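Local coordinates for uncharacterized protein (Klebsiella pneumoniae, PDB 2A2L), which is of unknown function but belongs to the HbpS-like family, whose name-giving member is a haem-degrading protein, and forms an assembly of eight chains, at residues H78-A83 / Q99-F104; L64-S69 / G121-T126. All blocks are in the same frame, centred on the assembly; numbering follows the deposited sequence.

Contact 1: residues H78-A83 / Q99-F104; sequences HEITSA and QRIIIF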
ATOM      1  N   HIS A  78      -4.671  16.826 -20.060  1.00 22.19           N
ATOM      2  CA  HIS A  78      -3.918  16.988 -21.302  1.00 22.18           C
ATOM      3  C   HIS A  78      -2.944  18.142 -21.210  1.00 22.19           C
ATOM      4  O   HIS A  78      -2.009  18.229 -21.996  1.00 22.19           O
ATOM      5  CB  HIS A  78      -4.839  17.136 -22.531  1.00 22.19           C
ATOM      6  CG  HIS A  78      -5.665  18.386 -22.540  1.00 22.10           C
ATOM      7  ND1 HIS A  78      -6.744  18.575 -21.706  1.00 19.63           N
ATOM      8  CD2 HIS A  78      -5.578  19.503 -23.298  1.00 27.08           C
ATOM      9  CE1 HIS A  78      -7.289  19.752 -21.948  1.00 28.16           C
ATOM     10  NE2 HIS A  78      -6.598  20.338 -22.909  1.00 41.08           N
ATOM     11  N   GLU A  79      -3.154  19.022 -20.236  1.00 22.20           N
ATOM     12  CA  GLU A  79      -2.369  20.234 -20.141  1.00 22.20           C
ATOM     13  C   GLU A  79      -1.087  20.040 -19.337  1.00 22.23           C
ATOM     14  O   GLU A  79      -0.241  20.934 -19.297  1.00 22.30           O
ATOM     15  CB  GLU A  79      -3.189  21.356 -19.530  1.00 22.21           C
ATOM     16  CG  GLU A  79      -4.311  21.879 -20.375  1.00 22.20           C
ATOM     17  CD  GLU A  79      -5.049  22.981 -19.671  1.00 25.82           C
ATOM     18  OE1 GLU A  79      -6.260  22.810 -19.401  1.00 34.06           O
ATOM     19  OE2 GLU A  79      -4.402  23.998 -19.341  1.00 36.03           O
ATOM     20  N   ILE A  80      -0.932  18.877 -18.707  1.00 22.21           N
ATOM     21  CA  ILE A  80       0.248  18.594 -17.899  1.00 22.11           C
ATOM     22  C   ILE A  80       1.238  17.645 -18.569  1.00 22.08           C
ATOM     23  O   ILE A  80       2.372  17.496 -18.107  1.00 22.06           O
ATOM     24  CB  ILE A  80      -0.111  18.055 -16.498  1.00 22.16           C
ATOM     25  CG1 ILE A  80      -1.025  16.845 -16.578  1.00 21.99           C
ATOM     26  CG2 ILE A  80      -0.646  19.187 -15.569  1.00 22.22           C
ATOM     27  CD1 ILE A  80      -1.786  16.559 -15.264  1.00 22.06           C
ATOM     28  N   THR A  81       0.802  17.014 -19.653  1.00 21.95           N
ATOM     29  CA  THR A  81       1.634  16.104 -20.429  1.00 21.84           C
ATOM     30  C   THR A  81       3.033  16.649 -20.769  1.00 21.81           C
ATOM     31  O   THR A  81       4.032  15.968 -20.546  1.00 21.80           O
ATOM     32  CB  THR A  81       0.913  15.719 -21.739  1.00 21.94           C
ATOM     33  OG1 THR A  81      -0.497  15.589 -21.488  1.00 21.56           O
ATOM     34  CG2 THR A  81       1.484  14.429 -22.315  1.00 21.98           C
ATOM     35  N   SER A  82       3.105  17.872 -21.293  1.00 21.66           N
ATOM     36  CA  SER A  82       4.387  18.480 -21.665  1.00 21.57           C
ATOM     37  C   SER A  82       5.313  18.779 -20.476  1.00 21.48           C
ATOM     38  O   SER A  82       6.536  18.780 -20.618  1.00 21.51           O
ATOM     39  CB  SER A  82       4.161  19.747 -22.488  1.00 21.50           C
ATOM     40  OG  SER A  82       3.030  20.459 -22.003  1.00 21.68           O
ATOM     41  N   ALA A  83       4.735  19.026 -19.307  1.00 21.33           N
ATOM     42  CA  ALA A  83       5.526  19.381 -18.130  1.00 21.19           C
ATOM     43  C   ALA A  83       6.208  18.181 -17.453  1.00 21.09           C
ATOM     44  O   ALA A  83       7.167  18.353 -16.697  1.00 21.04           O
ATOM     45  CB  ALA A  83       4.657  20.169 -17.111  1.00 21.22           C
ATOM     46  N   GLN A  99       0.363   7.920  -7.185  1.00 20.10           N
ATOM     47  CA  GLN A  99       0.190   7.842  -8.633  1.00 20.22           C
ATOM     48  C   GLN A  99      -1.247   8.123  -9.116  1.00 20.29           C
ATOM     49  O   GLN A  99      -1.698   7.547 -10.097  1.00 20.46           O
ATOM     50  CB  GLN A  99       0.754   6.531  -9.185  1.00 20.16           C
ATOM     51  CG  GLN A  99       2.251   6.276  -8.841  1.00 20.34           C
ATOM     52  CD  GLN A  99       2.535   5.782  -7.384  1.00 24.42           C
ATOM     53  OE1 GLN A  99       1.848   4.898  -6.834  1.00  6.51           O
ATOM     54  NE2 GLN A  99       3.558   6.365  -6.770  1.00 12.40           N
ATOM     55  N   ARG A 100      -1.962   9.034  -8.448  1.00 20.36           N
ATOM     56  CA  ARG A 100      -3.335   9.375  -8.845  1.00 20.36           C
ATOM     57  C   ARG A 100      -3.335  10.420  -9.932  1.00 20.39           C
ATOM     58  O   ARG A 100      -4.372  10.634 -10.577  1.00 20.36           O
ATOM     59  CB  ARG A 100      -4.158   9.907  -7.663  1.00 20.33           C
ATOM     60  CG  ARG A 100      -4.571   8.858  -6.648  1.00 20.40           C
ATOM     61  CD  ARG A 100      -5.689   9.375  -5.747  1.00 15.72           C
ATOM     62  NE  ARG A 100      -6.983   9.254  -6.407  1.00 34.05           N
ATOM     63  CZ  ARG A 100      -8.117   9.756  -5.928  1.00 26.79           C
ATOM     64  NH1 ARG A 100      -8.105  10.409  -4.771  1.00 14.70           N
ATOM     65  NH2 ARG A 100      -9.255   9.595  -6.605  1.00 16.60           N
ATOM     66  N   ILE A 101      -2.202  11.104 -10.114  1.00 20.42           N
ATOM     67  CA  ILE A 101      -2.137  12.168 -11.121  1.00 20.46           C
ATOM     68  C   ILE A 101      -2.029  11.595 -12.533  1.00 20.49           C
ATOM     69  O   ILE A 101      -1.029  10.974 -12.878  1.00 20.49           O
ATOM     70  CB  ILE A 101      -1.061  13.253 -10.848  1.00 20.44           C
ATOM     71  CG1 ILE A 101      -1.432  14.057  -9.599  1.00 20.36           C
ATOM     72  CG2 ILE A 101      -0.979  14.220 -12.030  1.00 20.44           C
ATOM     73  CD1 ILE A 101      -0.322  14.946  -9.087  1.00 24.99           C
ATOM     74  N   ILE A 102      -3.076  11.784 -13.329  1.00 20.53           N
ATOM     75  CA  ILE A 102      -3.054  11.296 -14.702  1.00 20.62           C
ATOM     76  C   ILE A 102      -2.533  12.350 -15.643  1.00 20.77           C
ATOM     77  O   ILE A 102      -2.777  13.536 -15.438  1.00 20.76           O
ATOM     78  CB  ILE A 102      -4.406  10.735 -15.167  1.00 20.66           C
ATOM     79  CG1 ILE A 102      -4.970   9.754 -14.130  1.00 20.44           C
ATOM     80  CG2 ILE A 102      -4.243  10.000 -16.492  1.00 20.45           C
ATOM     81  CD1 ILE A 102      -4.102   8.532 -13.951  1.00  6.85           C
ATOM     82  N   ILE A 103      -1.769  11.924 -16.649  1.00 20.96           N
ATOM     83  CA  ILE A 103      -0.921  12.848 -17.405  1.00 21.16           C
ATOM     84  C   ILE A 103      -1.170  12.718 -18.899  1.00 21.30           C
ATOM     85  O   ILE A 103      -0.387  13.199 -19.712  1.00 21.38           O
ATOM     86  CB  ILE A 103       0.602  12.646 -17.100  1.00 21.13           C
ATOM     87  CG1 ILE A 103       1.013  11.183 -17.302  1.00 21.20           C
ATOM     88  CG2 ILE A 103       0.931  13.148 -15.705  1.00 21.03           C
ATOM     89  CD1 ILE A 103       2.486  10.960 -17.425  1.00 23.22           C
ATOM     90  N   PHE A 104      -2.257  12.055 -19.261  1.00 21.49           N
ATOM     91  CA  PHE A 104      -2.751  12.120 -20.632  1.00 21.67           C
ATOM     92  C   PHE A 104      -4.207  12.551 -20.615  1.00 21.80           C
ATOM     93  O   PHE A 104      -4.897  12.402 -19.594  1.00 21.81           O
ATOM     94  CB  PHE A 104      -2.537  10.804 -21.396  1.00 21.59           C
ATOM     95  CG  PHE A 104      -2.767   9.571 -20.566  1.00 21.75           C
ATOM     96  CD1 PHE A 104      -4.033   8.979 -20.493  1.00 19.87           C
ATOM     97  CD2 PHE A 104      -1.728   8.997 -19.853  1.00 10.84           C
ATOM     98  CE1 PHE A 104      -4.240   7.848 -19.714  1.00 25.28           C
ATOM     99  CE2 PHE A 104      -1.936   7.870 -19.059  1.00 28.73           C
ATOM    100  CZ  PHE A 104      -3.194   7.291 -18.999  1.00 28.17           C
TER
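Ile80 reaches Ile101 and Ile102 because its CG1 branch sits between the backbone N and the carbonyl carbon (chi1 54°) and the chain then runs on extended, chi2 -161°, which carries CD1 across to the other segment. That methyl lies 4.1 Å from CG2 of Ile101, the two side chains crossing at about a right angle. It also presses on backbone, CD1 standing 3.2 Å from the carbonyl O of Ile102, while CG1 of Ile80 packs against CG2 of Ile103 at 4.3 Å.

Thr81 supplies the polar part. Its chi1 of -37° puts OG1 beside the backbone N, 3.0 Å from the carbonyl O of Ile103; this is a possible hydrogen bond, though the hydroxyl could give its proton to another oxygen instead. CG2 of Thr81 lies 3.4 Å from that same carbonyl O, so the threonine meets Ile103 with both branches. The backbones are close here as well, Thr81 CA being 5.1 Å from Ile103 CA.

Ile80 also touches Leu73 and Gln75, and a second subunit packs Gly92 on Ile103 and Ser89 on Phe104. The principle illustrated is the joining of two irregular segments by isoleucine branches that touch both side chain and main chain, and by a threonine hydroxyl that meets a main-chain carbonyl. Both belong to the long excursion between helix 59-72 and strand 107-111 of this HbpS-like fold, which here borders a subunit interface.

Contact 2: residues L64-S69 / G121-T126; sequences LNKAWS and GVSGGT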
ATOM      1  N   LEU A  64     -11.634   7.619 -12.927  1.00 22.20           N
ATOM      2  CA  LEU A  64     -11.704   8.328 -11.625  1.00 22.11           C
ATOM      3  C   LEU A  64     -10.530   9.274 -11.403  1.00 22.01           C
ATOM      4  O   LEU A  64     -10.703  10.451 -11.115  1.00 22.07           O
ATOM      5  CB  LEU A  64     -11.830   7.344 -10.451  1.00 22.11           C
ATOM      6  CG  LEU A  64     -12.062   7.941  -9.057  1.00 22.16           C
ATOM      7  CD1 LEU A  64     -13.382   8.701  -9.009  1.00  5.05           C
ATOM      8  CD2 LEU A  64     -11.971   6.893  -7.920  1.00 22.17           C
ATOM      9  N   ASN A  65      -9.319   8.786 -11.563  1.00 21.94           N
ATOM     10  CA  ASN A  65      -8.176   9.649 -11.260  1.00 21.84           C
ATOM     11  C   ASN A  65      -7.943  10.796 -12.213  1.00 21.75           C
ATOM     12  O   ASN A  65      -7.375  11.805 -11.823  1.00 21.69           O
ATOM     13  CB  ASN A  65      -6.920   8.832 -11.071  1.00 21.81           C
ATOM     14  CG  ASN A  65      -7.055   7.880  -9.943  1.00 21.95           C
ATOM     15  OD1 ASN A  65      -7.624   8.215  -8.885  1.00 24.69           O
ATOM     16  ND2 ASN A  65      -6.564   6.675 -10.148  1.00 15.60           N
ATOM     17  N   LYS A  66      -8.388  10.635 -13.452  1.00 21.68           N
ATOM     18  CA  LYS A  66      -8.431  11.751 -14.385  1.00 21.67           C
ATOM     19  C   LYS A  66      -9.341  12.823 -13.851  1.00 21.66           C
ATOM     20  O   LYS A  66      -9.016  13.982 -13.964  1.00 21.65           O
ATOM     21  CB  LYS A  66      -8.893  11.314 -15.779  1.00 21.65           C
ATOM     22  CG  LYS A  66      -7.853  10.521 -16.555  1.00 21.56           C
ATOM     23  CD  LYS A  66      -8.438   9.946 -17.834  1.00 16.54           C
ATOM     24  CE  LYS A  66      -7.365   9.555 -18.846  1.00 15.32           C
ATOM     25  NZ  LYS A  66      -8.023   8.986 -20.063  1.00 14.14           N
ATOM     26  N   ALA A  67     -10.467  12.443 -13.247  1.00 21.70           N
ATOM     27  CA  ALA A  67     -11.388  13.448 -12.711  1.00 21.77           C
ATOM     28  C   ALA A  67     -10.729  14.121 -11.508  1.00 21.81           C
ATOM     29  O   ALA A  67     -10.666  15.353 -11.417  1.00 21.83           O
ATOM     30  CB  ALA A  67     -12.748  12.827 -12.327  1.00 21.72           C
ATOM     31  N   TRP A  68     -10.223  13.299 -10.595  1.00 21.86           N
ATOM     32  CA  TRP A  68      -9.561  13.804  -9.409  1.00 21.89           C
ATOM     33  C   TRP A  68      -8.350  14.658  -9.757  1.00 21.96           C
ATOM     34  O   TRP A  68      -8.091  15.647  -9.071  1.00 21.99           O
ATOM     35  CB  TRP A  68      -9.207  12.670  -8.448  1.00 21.85           C
ATOM     36  CG  TRP A  68      -8.486  13.139  -7.221  1.00 21.87           C
ATOM     37  CD1 TRP A  68      -9.043  13.495  -6.013  1.00  8.48           C
ATOM     38  CD2 TRP A  68      -7.073  13.299  -7.075  1.00 15.39           C
ATOM     39  NE1 TRP A  68      -8.061  13.871  -5.137  1.00 24.69           N
ATOM     40  CE2 TRP A  68      -6.842  13.771  -5.761  1.00 23.33           C
ATOM     41  CE3 TRP A  68      -5.980  13.138  -7.942  1.00 10.84           C
ATOM     42  CZ2 TRP A  68      -5.562  14.058  -5.280  1.00 10.27           C
ATOM     43  CZ3 TRP A  68      -4.705  13.435  -7.465  1.00 14.18           C
ATOM     44  CH2 TRP A  68      -4.509  13.886  -6.141  1.00 17.27           C
ATOM     45  N   SER A  69      -7.626  14.294 -10.818  1.00 21.99           N
ATOM     46  CA  SER A  69      -6.503  15.099 -11.289  1.00 22.11           C
ATOM     47  C   SER A  69      -6.951  16.423 -11.897  1.00 22.18           C
ATOM     48  O   SER A  69      -6.398  17.476 -11.596  1.00 22.19           O
ATOM     49  CB  SER A  69      -5.669  14.321 -12.307  1.00 22.08           C
ATOM     50  OG  SER A  69      -4.935  13.282 -11.694  1.00 22.07           O
ATOM     51  N   GLY A 121     -13.892  12.700 -15.884  1.00 26.77           N
ATOM     52  CA  GLY A 121     -12.828  11.834 -16.379  1.00 26.81           C
ATOM     53  C   GLY A 121     -13.427  10.752 -17.271  1.00 26.87           C
ATOM     54  O   GLY A 121     -14.437  10.142 -16.921  1.00 26.86           O
ATOM     55  N   VAL A 122     -12.825  10.540 -18.442  1.00 26.91           N
ATOM     56  CA  VAL A 122     -13.252   9.485 -19.380  1.00 26.95           C
ATOM     57  C   VAL A 122     -12.039   8.617 -19.715  1.00 26.97           C
ATOM     58  O   VAL A 122     -10.930   9.122 -19.887  1.00 27.00           O
ATOM     59  CB  VAL A 122     -13.855  10.092 -20.686  1.00 26.93           C
ATOM     60  CG1 VAL A 122     -14.108   9.020 -21.747  1.00 27.00           C
ATOM     61  CG2 VAL A 122     -15.162  10.788 -20.394  1.00 26.95           C
ATOM     62  N   SER A 123     -12.235   7.312 -19.783  1.00 27.04           N
ATOM     63  CA  SER A 123     -11.140   6.421 -20.135  1.00 27.09           C
ATOM     64  C   SER A 123     -11.674   5.248 -20.916  1.00 27.18           C
ATOM     65  O   SER A 123     -12.815   4.853 -20.720  1.00 27.18           O
ATOM     66  CB  SER A 123     -10.405   5.943 -18.888  1.00 27.08           C
ATOM     67  OG  SER A 123      -9.282   5.155 -19.232  1.00 26.97           O
ATOM     68  N   GLY A 124     -10.848   4.711 -21.810  1.00 27.24           N
ATOM     69  CA  GLY A 124     -11.138   3.444 -22.471  1.00 27.38           C
ATOM     70  C   GLY A 124     -11.253   3.580 -23.982  1.00 27.48           C
ATOM     71  O   GLY A 124     -11.477   2.600 -24.689  1.00 27.45           O
ATOM     72  N   GLY A 125     -11.113   4.803 -24.482  1.00 27.54           N
ATOM     73  CA  GLY A 125     -10.889   4.996 -25.904  1.00 27.68           C
ATOM     74  C   GLY A 125      -9.425   5.293 -26.129  1.00 27.76           C
ATOM     75  O   GLY A 125      -8.608   5.069 -25.239  1.00 27.75           O
ATOM     76  N   THR A 126      -9.102   5.783 -27.326  1.00 27.87           N
ATOM     77  CA  THR A 126      -7.961   6.677 -27.525  1.00 27.97           C
ATOM     78  C   THR A 126      -8.041   7.942 -26.665  1.00 28.04           C
ATOM     79  O   THR A 126      -9.113   8.348 -26.226  1.00 27.94           O
ATOM     80  CB  THR A 126      -7.839   7.158 -28.996  1.00 27.96           C
ATOM     81  OG1 THR A 126      -8.676   8.314 -29.197  1.00 27.97           O
ATOM     82  CG2 THR A 126      -8.156   6.050 -29.979  1.00 27.85           C
TER
HETATM   83  O   HOH W   1      -7.071   6.184 -20.790  1.00 24.73           O
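Polar interactions centre on Lys66, whose side chain runs extended from helix 64-69 to the end of strand 121-123. Its NZ donates to the carbonyl O of Val122 at 2.9 Å, in the carbonyl plane and with a C=O...N angle of 153°. A water accepts a second bond from Lys66 NZ at 3.0 Å and lies 2.9 Å from Ser123 OG, thus bridging the ammonium group to the strand's serine. The chi1 of Ser123, -176°, swings OG away from the backbone N and leaves it 4.1 Å from Lys66 NZ, a gap the water spans. Beyond the two segments, NZ forms a salt bridge with Asp130 and a hydrogen bond to the carbonyl of Gly105; these partners probably help to stabilise the charge of a buried lysine.

The remaining contacts are van der Waals packing against the strand's main chain. Gly121 has no side chain on the face turned to the helix, so Ala67 and Lys66 lie directly on its backbone: CB of Ala67 comes within 3.7 Å of Gly121 N, and CB of Lys66 rests 4.0 Å from Gly121 CA. Further along the lysine, CD passes 3.3 Å from the carbonyl O of Val122.

The helix and strand segments run roughly antiparallel, at 149°, and their axes approach to 6.3 Å. This close fit over a glycine exemplifies helix-on-sheet packing, here of helix 59-72 against the antiparallel sheet of an HbpS-like domain.

Overall arrangement
The centres of contact 1 and contact 2 lie about 11 Å apart, and contact 1 is nested along the chain within the loop that contact 2 closes. The order is 64-69, 78-83, 99-104 and 121-126. Contact 2 lies about 6 Å from the centre of the chain and seats helix 59-72 on the sheet; contact 1 lies about 12 Å from it, within the irregular excursion that follows the helix. The two meet directly: Arg100 NE probably hydrogen-bonds to Asn65 OD1, and Ile102 N to Ser69 OG. Helix 59-72 thereby faces the sheet core and also holds segment 99-104, connecting that core to the intersubunit region.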